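Local atomic coordinates of geranyltranstransferase (Legionella pneumophila subsp. pneumophila, PDB entry 3LOM), a protein that probably condenses allylic diphosphates with isopentenyl diphosphate, in a magnesium-dependent reaction, to make farnesyl diphosphate and perhaps geranylgeranyl diphosphate. Residues V12-E25 / L46-L60. Numbering follows the deposited sequence. Where two conformers were deposited one is given.
With PO4 (phosphate ion), chain C.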
ATOM      1  N   VAL A  12     -23.037  22.227   6.627  1.00109.74           N
ATOM      2  CA  VAL A  12     -22.626  21.475   5.433  1.00107.51           C
ATOM      3  C   VAL A  12     -21.326  20.701   5.703  1.00103.20           C
ATOM      4  O   VAL A  12     -21.199  19.534   5.323  1.00102.79           O
ATOM      5  CB  VAL A  12     -22.532  22.408   4.177  1.00108.45           C
ATOM      6  CG1 VAL A  12     -21.566  21.876   3.123  1.00108.30           C
ATOM      7  CG2 VAL A  12     -23.911  22.614   3.563  1.00106.92           C
ATOM      8  N   ILE A  13     -20.395  21.353   6.399  1.00 99.67           N
ATOM      9  CA  ILE A  13     -19.148  20.731   6.855  1.00 97.79           C
ATOM     10  C   ILE A  13     -19.424  19.622   7.884  1.00 94.52           C
ATOM     11  O   ILE A  13     -18.860  18.527   7.786  1.00 92.17           O
ATOM     12  CB  ILE A  13     -18.166  21.797   7.427  1.00 99.19           C
ATOM     13  CG1 ILE A  13     -17.885  22.881   6.377  1.00 98.56           C
ATOM     14  CG2 ILE A  13     -16.856  21.157   7.900  1.00 94.83           C
ATOM     15  CD1 ILE A  13     -17.498  24.235   6.954  1.00105.87           C
ATOM     16  N   ASP A  14     -20.307  19.911   8.843  1.00 90.10           N
ATOM     17  CA  ASP A  14     -20.723  18.945   9.871  1.00 85.63           C
ATOM     18  C   ASP A  14     -21.359  17.694   9.269  1.00 79.10           C
ATOM     19  O   ASP A  14     -21.095  16.579   9.720  1.00 79.33           O
ATOM     20  CB  ASP A  14     -21.704  19.591  10.858  1.00 89.56           C
ATOM     21  CG  ASP A  14     -21.095  20.759  11.627  1.00102.85           C
ATOM     22  OD1 ASP A  14     -19.908  20.682  12.015  1.00105.89           O
ATOM     23  OD2 ASP A  14     -21.817  21.755  11.858  1.00105.06           O
ATOM     24  N   LYS A  15     -22.178  17.901   8.238  1.00 73.13           N
ATOM     25  CA  LYS A  15     -22.901  16.832   7.553  1.00 73.20           C
ATOM     26  C   LYS A  15     -21.972  15.956   6.725  1.00 72.79           C
ATOM     27  O   LYS A  15     -22.229  14.762   6.558  1.00 78.57           O
ATOM     28  CB  LYS A  15     -23.979  17.426   6.639  1.00 76.70           C
ATOM     29  CG  LYS A  15     -25.264  16.612   6.546  1.00 88.18           C
ATOM     30  CD  LYS A  15     -26.216  16.947   7.691  1.00100.52           C
ATOM     31  CE  LYS A  15     -27.529  16.194   7.563  1.00 98.30           C
ATOM     32  NZ  LYS A  15     -28.469  16.574   8.651  1.00104.92           N
ATOM     33  N   TYR A  16     -20.901  16.554   6.202  1.00 69.96           N
ATOM     34  CA  TYR A  16     -19.926  15.828   5.387  1.00 63.96           C
ATOM     35  C   TYR A  16     -19.062  14.842   6.186  1.00 57.56           C
ATOM     36  O   TYR A  16     -18.764  13.760   5.689  1.00 54.14           O
ATOM     37  CB  TYR A  16     -19.059  16.791   4.561  1.00 63.70           C
ATOM     38  CG  TYR A  16     -19.677  17.209   3.233  1.00 62.81           C
ATOM     39  CD1 TYR A  16     -20.337  16.281   2.422  1.00 62.75           C
ATOM     40  CD2 TYR A  16     -19.574  18.523   2.773  1.00 63.05           C
ATOM     41  CE1 TYR A  16     -20.893  16.654   1.197  1.00 72.72           C
ATOM     42  CE2 TYR A  16     -20.128  18.906   1.548  1.00 63.45           C
ATOM     43  CZ  TYR A  16     -20.784  17.968   0.768  1.00 69.33           C
ATOM     44  OH  TYR A  16     -21.330  18.339  -0.441  1.00 79.66           O
ATOM     45  N   THR A  17     -18.680  15.210   7.411  1.00 54.26           N
ATOM     46  CA  THR A  17     -17.996  14.286   8.337  1.00 62.58           C
ATOM     47  C   THR A  17     -18.880  13.073   8.659  1.00 66.43           C
ATOM     48  O   THR A  17     -18.452  11.921   8.492  1.00 64.71           O
ATOM     49  CB  THR A  17     -17.588  14.983   9.666  1.00 65.32           C
ATOM     50  OG1 THR A  17     -16.794  16.139   9.384  1.00 60.27           O
ATOM     51  CG2 THR A  17     -16.795  14.033  10.574  1.00 59.79           C
ATOM     52  N   GLN A  18     -20.110  13.353   9.101  1.00 66.95           N
ATOM     53  CA  GLN A  18     -21.120  12.329   9.406  1.00 64.92           C
ATOM     54  C   GLN A  18     -21.330  11.356   8.250  1.00 59.38           C
ATOM     55  O   GLN A  18     -21.361  10.143   8.465  1.00 57.99           O
ATOM     56  CB  GLN A  18     -22.463  12.974   9.769  1.00 70.24           C
ATOM     57  CG  GLN A  18     -22.524  13.621  11.147  1.00 81.24           C
ATOM     58  CD  GLN A  18     -23.861  14.312  11.407  1.00104.00           C
ATOM     59  OE1 GLN A  18     -23.904  15.505  11.709  1.00104.76           O
ATOM     60  NE2 GLN A  18     -24.958  13.563  11.281  1.00 98.03           N
ATOM     61  N   ARG A  19     -21.458  11.899   7.035  1.00 54.30           N
ATOM     62  CA  ARG A  19     -21.606  11.097   5.817  1.00 53.08           C
ATOM     63  C   ARG A  19     -20.378  10.216   5.578  1.00 58.17           C
ATOM     64  O   ARG A  19     -20.505   9.029   5.238  1.00 57.93           O
ATOM     65  CB  ARG A  19     -21.882  11.997   4.600  1.00 51.42           C
ATOM     66  CG  ARG A  19     -21.781  11.271   3.261  1.00 59.21           C
ATOM     67  CD  ARG A  19     -22.311  12.065   2.075  1.00 55.89           C
ATOM     68  NE  ARG A  19     -22.428  11.175   0.917  1.00 60.01           N
ATOM     69  CZ  ARG A  19     -23.366  11.258  -0.023  1.00 61.52           C
ATOM     70  NH1 ARG A  19     -24.297  12.203   0.032  1.00 66.35           N
ATOM     71  NH2 ARG A  19     -23.376  10.385  -1.025  1.00 53.61           N
ATOM     72  N   HIS A  20     -19.198  10.803   5.792  1.00 53.90           N
ATOM     73  CA  HIS A  20     -17.928  10.112   5.590  1.00 54.46           C
ATOM     74  C   HIS A  20     -17.726   8.965   6.589  1.00 51.14           C
ATOM     75  O   HIS A  20     -17.328   7.858   6.199  1.00 50.20           O
ATOM     76  CB  HIS A  20     -16.754  11.109   5.623  1.00 48.99           C
ATOM     77  CG  HIS A  20     -15.424  10.473   5.887  1.00 47.88           C
ATOM     78  ND1 HIS A  20     -14.825   9.602   4.999  1.00 40.29           N
ATOM     79  CD2 HIS A  20     -14.582  10.572   6.944  1.00 48.28           C
ATOM     80  CE1 HIS A  20     -13.670   9.195   5.498  1.00 44.60           C
ATOM     81  NE2 HIS A  20     -13.500   9.769   6.676  1.00 56.05           N
ATOM     82  N   GLU A  21     -18.013   9.232   7.861  1.00 48.63           N
ATOM     83  CA  GLU A  21     -17.904   8.214   8.916  1.00 52.45           C
ATOM     84  C   GLU A  21     -18.877   7.050   8.702  1.00 55.48           C
ATOM     85  O   GLU A  21     -18.524   5.884   8.907  1.00 56.93           O
ATOM     86  CB  GLU A  21     -18.123   8.845  10.287  1.00 46.47           C
ATOM     87  CG  GLU A  21     -17.009   9.792  10.712  1.00 56.57           C
ATOM     88  CD  GLU A  21     -17.291  10.489  12.030  1.00 52.14           C
ATOM     89  OE1 GLU A  21     -18.391  10.303  12.589  1.00 78.06           O
ATOM     90  OE2 GLU A  21     -16.403  11.223  12.513  1.00 67.93           O
ATOM     91  N   LEU A  22     -20.087   7.386   8.254  1.00 55.15           N
ATOM     92  CA  LEU A  22     -21.142   6.413   7.991  1.00 53.41           C
ATOM     93  C   LEU A  22     -20.765   5.545   6.795  1.00 53.85           C
ATOM     94  O   LEU A  22     -21.036   4.337   6.785  1.00 54.70           O
ATOM     95  CB  LEU A  22     -22.461   7.146   7.725  1.00 53.96           C
ATOM     96  CG  LEU A  22     -23.763   6.840   8.481  1.00 70.76           C
ATOM     97  CD1 LEU A  22     -23.550   6.442   9.946  1.00 52.36           C
ATOM     98  CD2 LEU A  22     -24.706   8.045   8.383  1.00 50.97           C
ATOM     99  N   TYR A  23     -20.125   6.161   5.798  1.00 49.08           N
ATOM    100  CA  TYR A  23     -19.676   5.428   4.617  1.00 46.30           C
ATOM    101  C   TYR A  23     -18.507   4.496   4.935  1.00 41.39           C
ATOM    102  O   TYR A  23     -18.406   3.424   4.349  1.00 42.95           O
ATOM    103  CB  TYR A  23     -19.325   6.367   3.451  1.00 54.88           C
ATOM    104  CG  TYR A  23     -19.035   5.619   2.165  1.00 59.19           C
ATOM    105  CD1 TYR A  23     -17.722   5.361   1.758  1.00 53.85           C
ATOM    106  CD2 TYR A  23     -20.075   5.138   1.372  1.00 55.96           C
ATOM    107  CE1 TYR A  23     -17.460   4.646   0.584  1.00 37.60           C
ATOM    108  CE2 TYR A  23     -19.822   4.430   0.209  1.00 47.93           C
ATOM    109  CZ  TYR A  23     -18.512   4.192  -0.179  1.00 48.42           C
ATOM    110  OH  TYR A  23     -18.262   3.491  -1.332  1.00 71.76           O
ATOM    111  N   LEU A  24     -17.638   4.901   5.863  1.00 45.49           N
ATOM    112  CA  LEU A  24     -16.512   4.054   6.282  1.00 52.48           C
ATOM    113  C   LEU A  24     -16.953   2.803   7.040  1.00 50.33           C
ATOM    114  O   LEU A  24     -16.432   1.716   6.776  1.00 48.97           O
ATOM    115  CB  LEU A  24     -15.487   4.836   7.115  1.00 54.58           C
ATOM    116  CG  LEU A  24     -14.235   5.357   6.407  1.00 64.00           C
ATOM    117  CD1 LEU A  24     -13.326   6.084   7.399  1.00 65.50           C
ATOM    118  CD2 LEU A  24     -13.483   4.220   5.708  1.00 44.48           C
ATOM    119  N   GLU A  25     -17.902   2.972   7.967  1.00 51.91           N
ATOM    120  CA  GLU A  25     -18.496   1.859   8.722  1.00 52.02           C
ATOM    121  C   GLU A  25     -19.076   0.790   7.825  1.00 52.59           C
ATOM    122  O   GLU A  25     -18.748  -0.393   7.972  1.00 52.92           O
ATOM    123  CB  GLU A  25     -19.601   2.349   9.660  1.00 54.53           C
ATOM    124  CG  GLU A  25     -19.180   2.502  11.104  1.00 65.72           C
ATOM    125  CD  GLU A  25     -18.611   1.226  11.693  1.00 66.00           C
ATOM    126  OE1 GLU A  25     -19.378   0.319  12.072  1.00 61.25           O
ATOM    127  OE2 GLU A  25     -17.379   1.145  11.797  1.00 68.16           O
ATOM    128  N   LEU A  46      -9.544   4.268  12.790  1.00 50.40           N
ATOM    129  CA  LEU A  46     -10.309   5.064  11.820  1.00 47.56           C
ATOM    130  C   LEU A  46     -11.371   6.018  12.364  1.00 48.29           C
ATOM    131  O   LEU A  46     -11.807   6.917  11.646  1.00 48.09           O
ATOM    132  CB  LEU A  46     -10.967   4.157  10.777  1.00 43.48           C
ATOM    133  CG  LEU A  46     -10.185   3.853   9.499  1.00 55.89           C
ATOM    134  CD1 LEU A  46     -11.073   3.083   8.550  1.00 62.77           C
ATOM    135  CD2 LEU A  46      -9.675   5.134   8.833  1.00 48.04           C
ATOM    136  N   PHE A  47     -11.813   5.825  13.604  1.00 49.79           N
ATOM    137  CA  PHE A  47     -12.916   6.635  14.112  1.00 47.51           C
ATOM    138  C   PHE A  47     -12.544   7.409  15.355  1.00 51.83           C
ATOM    139  O   PHE A  47     -12.157   6.830  16.371  1.00 44.70           O
ATOM    140  CB  PHE A  47     -14.169   5.793  14.337  1.00 45.85           C
ATOM    141  CG  PHE A  47     -14.723   5.198  13.079  1.00 39.45           C
ATOM    142  CD1 PHE A  47     -14.425   3.887  12.726  1.00 34.37           C
ATOM    143  CD2 PHE A  47     -15.530   5.954  12.234  1.00 35.75           C
ATOM    144  CE1 PHE A  47     -14.932   3.331  11.548  1.00 31.74           C
ATOM    145  CE2 PHE A  47     -16.047   5.406  11.052  1.00 34.41           C
ATOM    146  CZ  PHE A  47     -15.746   4.094  10.713  1.00 33.58           C
ATOM    147  N   SER A  48     -12.654   8.732  15.246  1.00 58.62           N
ATOM    148  CA  SER A  48     -12.339   9.637  16.341  1.00 69.04           C
ATOM    149  C   SER A  48     -13.306  10.813  16.354  1.00 76.97           C
ATOM    150  O   SER A  48     -14.129  10.967  15.441  1.00 72.69           O
ATOM    151  CB  SER A  48     -10.898  10.146  16.222  1.00 67.39           C
ATOM    152  OG  SER A  48      -9.969   9.076  16.279  1.00 78.36           O
ATOM    153  N   GLY A  49     -13.201  11.630  17.403  1.00 83.73           N
ATOM    154  CA  GLY A  49     -13.926  12.893  17.494  1.00 88.98           C
ATOM    155  C   GLY A  49     -13.283  13.966  16.630  1.00 93.09           C
ATOM    156  O   GLY A  49     -12.166  13.789  16.125  1.00 92.25           O
ATOM    157  N   GLY A  50     -13.993  15.079  16.458  1.00 93.35           N
ATOM    158  CA  GLY A  50     -13.555  16.151  15.564  1.00 93.53           C
ATOM    159  C   GLY A  50     -13.728  15.784  14.098  1.00 92.49           C
ATOM    160  O   GLY A  50     -14.300  14.740  13.768  1.00 90.87           O
ATOM    161  N   LYS A  51     -13.226  16.642  13.213  1.00 91.54           N
ATOM    162  CA  LYS A  51     -13.344  16.404  11.770  1.00 89.22           C
ATOM    163  C   LYS A  51     -12.013  16.110  11.064  1.00 80.43           C
ATOM    164  O   LYS A  51     -10.944  16.546  11.503  1.00 78.37           O
ATOM    165  CB  LYS A  51     -14.131  17.523  11.050  1.00 89.54           C
ATOM    166  CG  LYS A  51     -14.458  18.780  11.870  1.00103.19           C
ATOM    167  CD  LYS A  51     -15.846  18.687  12.521  1.00111.91           C
ATOM    168  CE  LYS A  51     -16.358  20.047  12.979  1.00112.50           C
ATOM    169  NZ  LYS A  51     -16.865  20.869  11.840  1.00109.82           N
ATOM    170  N   ARG A  52     -12.110  15.342   9.982  1.00 73.76           N
ATOM    171  CA  ARG A  52     -10.960  14.968   9.159  0.50 72.23           C
ATOM    172  C   ARG A  52     -10.957  15.827   7.888  1.00 72.02           C
ATOM    173  O   ARG A  52     -11.856  15.706   7.048  1.00 69.37           O
ATOM    174  CB  ARG A  52     -11.023  13.481   8.782  0.50 75.82           C
ATOM    175  CG  ARG A  52     -11.840  12.579   9.719  0.50 78.46           C
ATOM    176  CD  ARG A  52     -10.980  11.874  10.765  0.50 73.07           C
ATOM    177  NE  ARG A  52     -10.963  12.573  12.048  0.50 68.69           N
ATOM    178  CZ  ARG A  52      -9.931  13.274  12.501  0.50 65.12           C
ATOM    179  NH1 ARG A  52      -8.823  13.371  11.776  0.50 58.38           N
ATOM    180  NH2 ARG A  52     -10.006  13.875  13.681  0.50 53.72           N
ATOM    181  N   ILE A  53      -9.944  16.685   7.751  1.00 64.11           N
ATOM    182  CA  ILE A  53      -9.891  17.701   6.683  1.00 60.63           C
ATOM    183  C   ILE A  53      -9.874  17.199   5.223  1.00 57.38           C
ATOM    184  O   ILE A  53     -10.562  17.768   4.372  1.00 58.60           O
ATOM    185  CB  ILE A  53      -8.791  18.797   6.966  1.00 63.46           C
ATOM    186  CG1 ILE A  53      -8.969  20.026   6.067  1.00 68.42           C
ATOM    187  CG2 ILE A  53      -7.370  18.227   6.882  1.00 58.37           C
ATOM    188  CD1 ILE A  53     -10.274  20.771   6.289  1.00 77.97           C
ATOM    189  N   ARG A  54      -9.134  16.125   4.946  1.00 54.76           N
ATOM    190  CA  ARG A  54      -9.025  15.598   3.576  1.00 54.38           C
ATOM    191  C   ARG A  54     -10.344  15.134   2.909  1.00 59.84           C
ATOM    192  O   ARG A  54     -10.586  15.514   1.759  1.00 63.46           O
ATOM    193  CB  ARG A  54      -7.910  14.544   3.453  1.00 47.59           C
ATOM    194  CG  ARG A  54      -6.510  15.126   3.562  1.00 55.67           C
ATOM    195  CD  ARG A  54      -5.533  14.140   4.182  1.00 46.83           C
ATOM    196  NE  ARG A  54      -4.257  14.768   4.529  1.00 50.36           N
ATOM    197  CZ  ARG A  54      -4.005  15.399   5.674  1.00 48.55           C
ATOM    198  NH1 ARG A  54      -2.807  15.936   5.889  1.00 47.51           N
ATOM    199  NH2 ARG A  54      -4.943  15.501   6.609  1.00 59.29           N
ATOM    200  N   PRO A  55     -11.195  14.329   3.607  1.00 59.61           N
ATOM    201  CA  PRO A  55     -12.496  14.000   3.005  1.00 56.94           C
ATOM    202  C   PRO A  55     -13.393  15.195   2.711  1.00 49.43           C
ATOM    203  O   PRO A  55     -14.060  15.205   1.685  1.00 59.59           O
ATOM    204  CB  PRO A  55     -13.164  13.131   4.073  1.00 59.23           C
ATOM    205  CG  PRO A  55     -12.074  12.484   4.728  1.00 54.01           C
ATOM    206  CD  PRO A  55     -10.968  13.499   4.806  1.00 59.29           C
ATOM    207  N   ILE A  56     -13.402  16.178   3.607  1.00 50.36           N
ATOM    208  CA  ILE A  56     -14.181  17.400   3.433  1.00 52.96           C
ATOM    209  C   ILE A  56     -13.752  18.166   2.176  1.00 57.42           C
ATOM    210  O   ILE A  56     -14.601  18.588   1.384  1.00 68.21           O
ATOM    211  CB  ILE A  56     -14.086  18.320   4.677  1.00 54.48           C
ATOM    212  CG1 ILE A  56     -14.555  17.574   5.933  1.00 54.54           C
ATOM    213  CG2 ILE A  56     -14.916  19.592   4.474  1.00 54.45           C
ATOM    214  CD1 ILE A  56     -14.147  18.234   7.250  1.00 55.04           C
ATOM    215  N   LEU A  57     -12.439  18.310   1.991  1.00 58.22           N
ATOM    216  CA  LEU A  57     -11.876  18.979   0.813  1.00 52.29           C
ATOM    217  C   LEU A  57     -12.272  18.270  -0.469  1.00 54.83           C
ATOM    218  O   LEU A  57     -12.617  18.925  -1.443  1.00 62.30           O
ATOM    219  CB  LEU A  57     -10.351  19.083   0.907  1.00 54.06           C
ATOM    220  CG  LEU A  57      -9.782  19.993   1.996  1.00 52.17           C
ATOM    221  CD1 LEU A  57      -8.304  19.695   2.213  1.00 54.97           C
ATOM    222  CD2 LEU A  57     -10.016  21.469   1.682  1.00 46.02           C
ATOM    223  N   VAL A  58     -12.237  16.938  -0.447  1.00 49.31           N
ATOM    224  CA  VAL A  58     -12.781  16.110  -1.530  1.00 53.83           C
ATOM    225  C   VAL A  58     -14.256  16.413  -1.833  1.00 58.54           C
ATOM    226  O   VAL A  58     -14.635  16.558  -2.999  1.00 56.01           O
ATOM    227  CB  VAL A  58     -12.586  14.606  -1.220  1.00 52.73           C
ATOM    228  CG1 VAL A  58     -13.414  13.713  -2.141  1.00 40.03           C
ATOM    229  CG2 VAL A  58     -11.138  14.258  -1.340  1.00 57.99           C
ATOM    230  N   TYR A  59     -15.071  16.528  -0.784  1.00 58.46           N
ATOM    231  CA  TYR A  59     -16.499  16.809  -0.944  1.00 63.61           C
ATOM    232  C   TYR A  59     -16.750  18.200  -1.499  1.00 59.69           C
ATOM    233  O   TYR A  59     -17.547  18.365  -2.414  1.00 59.64           O
ATOM    234  CB  TYR A  59     -17.255  16.628   0.378  1.00 61.49           C
ATOM    235  CG  TYR A  59     -17.493  15.179   0.753  1.00 65.18           C
ATOM    236  CD1 TYR A  59     -18.112  14.301  -0.139  1.00 54.19           C
ATOM    237  CD2 TYR A  59     -17.120  14.690   2.006  1.00 47.40           C
ATOM    238  CE1 TYR A  59     -18.336  12.972   0.199  1.00 55.00           C
ATOM    239  CE2 TYR A  59     -17.341  13.360   2.351  1.00 57.54           C
ATOM    240  CZ  TYR A  59     -17.950  12.510   1.443  1.00 58.86           C
ATOM    241  OH  TYR A  59     -18.175  11.196   1.777  1.00 60.58           O
ATOM    242  N   LEU A  60     -16.043  19.187  -0.955  1.00 63.75           N
ATOM    243  CA  LEU A  60     -16.222  20.585  -1.339  1.00 62.36           C
ATOM    244  C   LEU A  60     -15.675  20.921  -2.728  1.00 67.59           C
ATOM    245  O   LEU A  60     -16.294  21.690  -3.468  1.00 71.42           O
ATOM    246  CB  LEU A  60     -15.623  21.508  -0.281  1.00 60.53           C
ATOM    247  CG  LEU A  60     -16.379  21.528   1.047  1.00 56.93           C
ATOM    248  CD1 LEU A  60     -15.786  22.556   1.992  1.00 57.20           C
ATOM    249  CD2 LEU A  60     -17.853  21.810   0.812  1.00 47.37           C
TER
HETATM  250  P   PO4 C   2      -6.336  15.935  10.274  0.50 62.68           P
HETATM  251  O1  PO4 C   2      -6.316  17.075  11.262  0.50 53.85           O
HETATM  252  O2  PO4 C   2      -6.226  14.621  11.018  0.50 66.58           O
HETATM  253  O3  PO4 C   2      -7.626  15.965   9.488  0.50 40.51           O
HETATM  254  O4  PO4 C   2      -5.163  16.094   9.335  0.50 63.88           O
HETATM  255  O   HOH W   1     -16.419   9.402   2.601  1.00 62.08           O
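Tyr16 and Tyr59 lie almost parallel, their planes only 6° apart, yet they are slid so far that the rings barely overlap. What sits over the centre of the Tyr16 ring is instead CB of Tyr59, 3.5 Å from the ring centroid, a CH-pi contact. Tyr16 CD1 in turn lies above the rim of the Tyr59 ring. A second CH-pi contact places Pro55 CG over the centre of the His20 imidazole, 3.7 Å from its centroid; with CG anti to the backbone N (chi1 160°), the imidazole reaches across to the proline. The edge of the His20 ring meets a water through ND1, and that water donates to Tyr59 OH at 2.6 Å. Both phenols have acidic partners as well, Asp63 for Tyr16 and Asp73 for Tyr59; Asp73 also forms a salt bridge with Arg19.

Apolar branches extend the interface: Ile13 CG2 meets Ile56 CD1 at 4.0 Å, and both methyls of Leu24 rest on Leu46 CD1. Farther along, the Phe47 ring turns its edge to the backbone O of Glu21, which lies 3.3 Å from Phe47 CE2.

In the all-helical isoprenoid synthase fold, helix 5-28 crosses helix 53-64, with 110° between the N-to-C directions of the two short segments, and flanks the Gly-Gly-Lys-Arg loop leading into the latter, chiefly through Lys51. This family uses that loop in binding isopentenyl diphosphate. Here a phosphate ion, probably from the crystallisation liquor, lies beside it: Ile53 N donates to phosphate O3 at 3.0 Å, and Arg54 NH2 is a further donor.

Between the two segments a salt bridge joins Lys51 NZ to Asp14 OD1 at 3.1 Å, nearly along the carboxylate C-O axis. Bends at chi2 and chi4 carry the lysine past Thr17, whose OG1 packs against Lys51 CB.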